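Local coordinates for XRE-family like protein (Pseudomonas syringae pv. tomato, PDB 3F6W), which probably binds DNA as a helix-turn-helix transcriptional regulator of the xenobiotic response element (XRE) family, at residues 61-66 against 71-76. Residues are numbered along the deposited sequence; the frame is centred on the assembly and turned at random.
Sequences DFCRGI and YALLSK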
ATOM      1  N   ASP A  61       9.490   8.302 -19.838  1.00 16.17           N
ATOM      2  CA  ASP A  61       9.321   9.475 -20.709  1.00 15.85           C
ATOM      3  C   ASP A  61       8.599  10.608 -19.972  1.00 21.50           C
ATOM      4  O   ASP A  61       8.899  11.794 -20.161  1.00 18.21           O
ATOM      5  CB  ASP A  61       8.524   9.113 -21.977  1.00 16.71           C
ATOM      6  CG  ASP A  61       9.267   8.130 -22.897  1.00 21.37           C
ATOM      7  OD1 ASP A  61      10.467   7.847 -22.672  1.00 17.12           O
ATOM      8  OD2 ASP A  61       8.630   7.625 -23.849  1.00 18.02           O
ATOM      9  N   PHE A  62       7.634  10.222 -19.146  1.00 14.33           N
ATOM     10  CA  PHE A  62       6.839  11.157 -18.348  1.00 15.32           C
ATOM     11  C   PHE A  62       7.796  11.931 -17.439  1.00 21.33           C
ATOM     12  O   PHE A  62       7.771  13.166 -17.382  1.00 20.70           O
ATOM     13  CB  PHE A  62       5.835  10.338 -17.522  1.00 15.82           C
ATOM     14  CG  PHE A  62       4.689  11.132 -16.937  1.00 19.00           C
ATOM     15  CD1 PHE A  62       3.433  11.104 -17.526  1.00 24.94           C
ATOM     16  CD2 PHE A  62       4.854  11.843 -15.752  1.00 30.76           C
ATOM     17  CE1 PHE A  62       2.367  11.804 -16.965  1.00 18.59           C
ATOM     18  CE2 PHE A  62       3.796  12.540 -15.185  1.00 21.28           C
ATOM     19  CZ  PHE A  62       2.552  12.522 -15.794  1.00 20.63           C
ATOM     20  N   CYS A  63       8.660  11.194 -16.751  1.00 15.92           N
ATOM     21  CA  CYS A  63       9.676  11.790 -15.886  1.00 16.91           C
ATOM     22  C   CYS A  63      10.591  12.761 -16.636  1.00 20.68           C
ATOM     23  O   CYS A  63      10.801  13.906 -16.200  1.00 19.14           O
ATOM     24  CB  CYS A  63      10.520  10.691 -15.228  1.00 18.04           C
ATOM     25  SG  CYS A  63       9.659   9.808 -13.882  1.00 19.07           S
ATOM     26  N   ARG A  64      11.139  12.309 -17.763  1.00 19.04           N
ATOM     27  CA  ARG A  64      12.017  13.167 -18.552  1.00 21.45           C
ATOM     28  C   ARG A  64      11.265  14.422 -18.985  1.00 25.67           C
ATOM     29  O   ARG A  64      11.831  15.514 -19.012  1.00 24.53           O
ATOM     30  CB  ARG A  64      12.599  12.423 -19.765  1.00 21.73           C
ATOM     31  CG  ARG A  64      13.957  11.770 -19.518  1.00 26.81           C
ATOM     32  CD  ARG A  64      13.840  10.560 -18.631  1.00 24.50           C
ATOM     33  NE  ARG A  64      15.124   9.926 -18.338  1.00 26.88           N
ATOM     34  CZ  ARG A  64      15.535   8.775 -18.868  1.00 26.56           C
ATOM     35  NH1 ARG A  64      14.777   8.130 -19.742  1.00 22.27           N
ATOM     36  NH2 ARG A  64      16.714   8.270 -18.531  1.00 29.29           N
ATOM     37  N   GLY A  65       9.986  14.269 -19.302  1.00 15.23           N
ATOM     38  CA  GLY A  65       9.184  15.397 -19.757  1.00 18.84           C
ATOM     39  C   GLY A  65       9.018  16.468 -18.684  1.00 24.34           C
ATOM     40  O   GLY A  65       8.882  17.658 -18.979  1.00 22.33           O
ATOM     41  N   ILE A  66       9.024  16.052 -17.425  1.00 23.76           N
ATOM     42  CA  ILE A  66       8.924  17.024 -16.338  1.00 18.80           C
ATOM     43  C   ILE A  66      10.280  17.425 -15.766  1.00 20.72           C
ATOM     44  O   ILE A  66      10.367  18.351 -14.972  1.00 30.38           O
ATOM     45  CB  ILE A  66       7.999  16.545 -15.215  1.00 21.97           C
ATOM     46  CG1 ILE A  66       8.449  15.195 -14.681  1.00 29.50           C
ATOM     47  CG2 ILE A  66       6.568  16.467 -15.709  1.00 34.60           C
ATOM     48  CD1 ILE A  66       7.519  14.659 -13.604  1.00 44.69           C
ATOM     49  N   TYR A  71      14.981   6.961 -12.549  1.00 18.74           N
ATOM     50  CA  TYR A  71      15.665   6.002 -11.692  1.00 20.03           C
ATOM     51  C   TYR A  71      15.647   6.473 -10.237  1.00 21.52           C
ATOM     52  O   TYR A  71      15.455   5.678  -9.318  1.00 23.90           O
ATOM     53  CB  TYR A  71      17.115   5.785 -12.160  1.00 19.38           C
ATOM     54  CG  TYR A  71      17.223   5.173 -13.539  1.00 21.27           C
ATOM     55  CD1 TYR A  71      17.335   3.797 -13.708  1.00 35.23           C
ATOM     56  CD2 TYR A  71      17.218   5.973 -14.675  1.00 23.13           C
ATOM     57  CE1 TYR A  71      17.436   3.238 -14.967  1.00 34.16           C
ATOM     58  CE2 TYR A  71      17.306   5.419 -15.942  1.00 24.75           C
ATOM     59  CZ  TYR A  71      17.414   4.061 -16.079  1.00 28.40           C
ATOM     60  OH  TYR A  71      17.513   3.521 -17.330  1.00 26.88           O
ATOM     61  N   ALA A  72      15.856   7.770 -10.041  1.00 28.34           N
ATOM     62  CA  ALA A  72      15.871   8.344  -8.705  1.00 25.33           C
ATOM     63  C   ALA A  72      14.481   8.306  -8.073  1.00 23.90           C
ATOM     64  O   ALA A  72      14.343   8.047  -6.877  1.00 21.34           O
ATOM     65  CB  ALA A  72      16.407   9.774  -8.737  1.00 25.75           C
ATOM     66  N   LEU A  73      13.448   8.573  -8.865  1.00 19.47           N
ATOM     67  CA  LEU A  73      12.094   8.556  -8.320  1.00 18.88           C
ATOM     68  C   LEU A  73      11.743   7.140  -7.873  1.00 17.13           C
ATOM     69  O   LEU A  73      11.226   6.931  -6.775  1.00 21.47           O
ATOM     70  CB  LEU A  73      11.070   9.077  -9.343  1.00 18.59           C
ATOM     71  CG  LEU A  73       9.746   9.590  -8.755  1.00 36.80           C
ATOM     72  CD1 LEU A  73       8.813  10.085  -9.851  1.00 22.28           C
ATOM     73  CD2 LEU A  73       9.049   8.548  -7.902  1.00 84.06           C
ATOM     74  N   LEU A  74      12.042   6.156  -8.714  1.00 19.74           N
ATOM     75  CA  LEU A  74      11.776   4.772  -8.334  1.00 18.54           C
ATOM     76  C   LEU A  74      12.521   4.373  -7.053  1.00 21.46           C
ATOM     77  O   LEU A  74      11.976   3.670  -6.199  1.00 17.70           O
ATOM     78  CB  LEU A  74      12.162   3.833  -9.467  1.00 14.06           C
ATOM     79  CG  LEU A  74      11.206   3.927 -10.653  1.00 18.87           C
ATOM     80  CD1 LEU A  74      11.694   3.028 -11.762  1.00 21.45           C
ATOM     81  CD2 LEU A  74       9.796   3.537 -10.215  1.00 26.06           C
ATOM     82  N   SER A  75      13.767   4.815  -6.933  1.00 20.97           N
ATOM     83  CA  SER A  75      14.578   4.485  -5.764  1.00 15.89           C
ATOM     84  C   SER A  75      13.955   5.027  -4.489  1.00 23.90           C
ATOM     85  O   SER A  75      13.916   4.353  -3.456  1.00 26.55           O
ATOM     86  CB  SER A  75      15.985   5.040  -5.939  1.00 25.70           C
ATOM     87  OG  SER A  75      16.654   4.332  -6.961  1.00 36.81           O
ATOM     88  N   LYS A  76      13.463   6.253  -4.582  1.00 22.91           N
ATOM     89  CA  LYS A  76      12.808   6.915  -3.472  1.00 22.04           C
ATOM     90  C   LYS A  76      11.531   6.190  -3.087  1.00 44.62           C
ATOM     91  O   LYS A  76      11.252   5.984  -1.911  1.00 24.92           O
ATOM     92  CB  LYS A  76      12.498   8.353  -3.855  1.00 26.20           C
ATOM     93  CG  LYS A  76      11.570   9.072  -2.912  1.00 51.74           C
ATOM     94  CD  LYS A  76      11.344  10.480  -3.412  1.00 78.17           C
ATOM     95  CE  LYS A  76      12.649  11.071  -3.911  1.00 57.05           C
ATOM     96  NZ  LYS A  76      12.506  12.469  -4.384  1.00 64.50           N
TER
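Cys63 and Leu73 meet on the buried side of this small contact, Arg64 and Tyr71 on the exposed side. The apolar part is a single touch: both side chains leave their helices toward each other, and Cys63 SG rests against the methyl Leu73 CD1 at 4.1 Å. With CG roughly anti to the backbone N (chi1 -158°) and CD1 continuing that line, this is the branch Leu73 holds out to the sulfur. The closest CA atoms across the segments are those of the same pair, Cys63 CA and Leu73 CA, still 8.6 Å apart, and only 106 Å² is buried in all.

Arg64, bent at chi2 (72°), brings NH2 to 3.9 Å from Tyr71 CE2. That nitrogen arrives at the edge of the Tyr71 ring, near its plane, with the two planes 64° apart, so the charge does not sit over the ring face as in a cation-pi stack.

Pro70, at the start of helix 70-78, also touches both Cys63 and Arg64. The pairing thus joins the last two helices of the chain, 56-66 and 70-78, across a short connection, probably as in other XRE-family helix-turn-helix proteins, while Leu73 also packs on Phe59 and on Leu15, Leu18 and Leu19 of the long helix 3-26.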